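Local atomic coordinates of alkaline serine protease (Pseudoalteromonas sp., PDB entry 1Y9Z), a protein that probably hydrolyses peptide bonds in proteins as a cold-adapted, subtilisin-like serine endopeptidase from an Antarctic bacterium. Residues 19-24 with 89-94. Sequence-based numbering, arbitrary orientation.
Sequences SQAGNR and QNANIH
The side-chain amide of N92 reaches across to the carbonyls of G22 and R24, and in doing so illustrates how a subtilisin-like alpha/beta domain can join two neighbouring parallel strands, 25-30 and 92-100, at their entry ends. A 3-10 turn through G22 and N23 leads into the first strand. N92 opens the second, and its backbone pairs onward with I26. With chi1 at -63°, CG of N92 stands opposite its own carbonyl carbon and close to its backbone N, which carries ND2 towards the turn. ND2 donates to R24 O at 3.0 Å, approaching from above the carbonyl plane and not along a lone pair, with an N-H...O angle of 151°. It also makes a shorter but bent, weak bond to G22 O (2.8 Å), while the backbone N of N92 adds a long, weak bond to R24 O (3.4 Å). One amide nitrogen thus bridges two carbonyls two residues apart, one of them only weakly. A leucine here would probably leave G22 O without this donor and R24 O with just the weak backbone bond from this strand. Beside this polar link lies a small apolar one: the methyl CB of A21 meets CB of A91 at 3.7 Å, both residues being buried. Two CH...O contacts lie to one side of it, a nearly straight one from A91 CA to A21 O (3.5 Å) and a more bent one from G22 CA to N90 O, 3.3 Å long.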
# COMPACT_ATOMS: atom_id res chain seq x y z
N SER A 19 7.69 -6.68 -20.76
CA SER A 19 8.82 -6.97 -21.65
C SER A 19 9.41 -5.75 -22.34
O SER A 19 10.60 -5.75 -22.68
CB SER A 19 8.41 -8.01 -22.71
OG SER A 19 7.51 -7.46 -23.65
N GLN A 20 8.61 -4.72 -22.56
CA GLN A 20 9.10 -3.52 -23.23
C GLN A 20 9.35 -2.35 -22.29
O GLN A 20 9.67 -1.24 -22.74
CB GLN A 20 8.12 -3.09 -24.33
CG GLN A 20 7.83 -4.17 -25.36
CD GLN A 20 9.10 -4.73 -25.99
OE1 GLN A 20 9.90 -4.00 -26.57
NE2 GLN A 20 9.28 -6.04 -25.87
N ALA A 21 9.21 -2.58 -20.99
CA ALA A 21 9.40 -1.52 -20.00
C ALA A 21 10.81 -0.95 -19.98
O ALA A 21 11.06 0.07 -19.33
CB ALA A 21 9.02 -2.03 -18.61
N GLY A 22 11.73 -1.59 -20.70
CA GLY A 22 13.09 -1.09 -20.76
C GLY A 22 13.15 0.23 -21.51
O GLY A 22 14.17 0.92 -21.47
N ASN A 23 12.07 0.58 -22.20
CA ASN A 23 12.07 1.84 -22.94
C ASN A 23 11.55 2.99 -22.07
O ASN A 23 11.48 4.13 -22.52
CB ASN A 23 11.26 1.72 -24.25
CG ASN A 23 9.77 1.50 -24.04
OD1 ASN A 23 9.10 0.87 -24.87
ND2 ASN A 23 9.23 2.04 -22.96
N ARG A 24 11.21 2.67 -20.82
CA ARG A 24 10.71 3.65 -19.86
C ARG A 24 11.61 3.73 -18.63
O ARG A 24 12.32 2.77 -18.30
CB ARG A 24 9.30 3.28 -19.37
CG ARG A 24 8.20 3.20 -20.42
CD ARG A 24 7.86 4.56 -21.01
NE ARG A 24 8.84 4.98 -22.00
CZ ARG A 24 8.88 6.18 -22.55
NH1 ARG A 24 9.81 6.48 -23.45
NH2 ARG A 24 7.98 7.10 -22.21
N GLN A 89 12.38 -7.55 -14.18
CA GLN A 89 13.69 -6.94 -14.36
C GLN A 89 13.90 -6.30 -15.74
O GLN A 89 14.94 -6.46 -16.37
CB GLN A 89 14.76 -8.01 -14.11
CG GLN A 89 14.75 -8.54 -12.68
CD GLN A 89 15.50 -9.85 -12.52
OE1 GLN A 89 14.94 -10.93 -12.75
NE2 GLN A 89 16.76 -9.76 -12.13
N ASN A 90 12.90 -5.54 -16.18
CA ASN A 90 12.96 -4.85 -17.46
C ASN A 90 12.94 -3.33 -17.30
O ASN A 90 13.76 -2.62 -17.87
CB ASN A 90 11.78 -5.28 -18.34
CG ASN A 90 11.93 -6.71 -18.85
OD1 ASN A 90 10.98 -7.49 -18.79
ND2 ASN A 90 13.11 -7.04 -19.35
N ALA A 91 11.99 -2.84 -16.50
CA ALA A 91 11.86 -1.41 -16.28
C ALA A 91 13.11 -0.79 -15.67
O ALA A 91 13.82 -1.42 -14.89
CB ALA A 91 10.67 -1.14 -15.37
N ASN A 92 13.38 0.45 -16.06
CA ASN A 92 14.52 1.18 -15.52
C ASN A 92 13.98 1.99 -14.36
O ASN A 92 12.97 2.68 -14.49
CB ASN A 92 15.12 2.12 -16.56
CG ASN A 92 15.67 1.38 -17.75
OD1 ASN A 92 16.65 0.64 -17.64
ND2 ASN A 92 15.04 1.57 -18.91
N ILE A 93 14.66 1.90 -13.22
CA ILE A 93 14.25 2.61 -12.02
C ILE A 93 15.38 3.50 -11.54
O ILE A 93 16.52 3.07 -11.45
CB ILE A 93 13.92 1.62 -10.89
CG1 ILE A 93 12.88 0.60 -11.37
CG2 ILE A 93 13.41 2.37 -9.66
CD1 ILE A 93 12.64 -0.54 -10.41
N HIS A 94 15.05 4.76 -11.24
CA HIS A 94 16.06 5.69 -10.73
C HIS A 94 15.60 6.13 -9.35
O HIS A 94 14.43 6.47 -9.15
CB HIS A 94 16.22 6.91 -11.63
CG HIS A 94 17.49 7.67 -11.37
ND1 HIS A 94 18.73 7.18 -11.70
CD2 HIS A 94 17.70 8.86 -10.76
CE1 HIS A 94 19.66 8.03 -11.31
NE2 HIS A 94 19.06 9.06 -10.74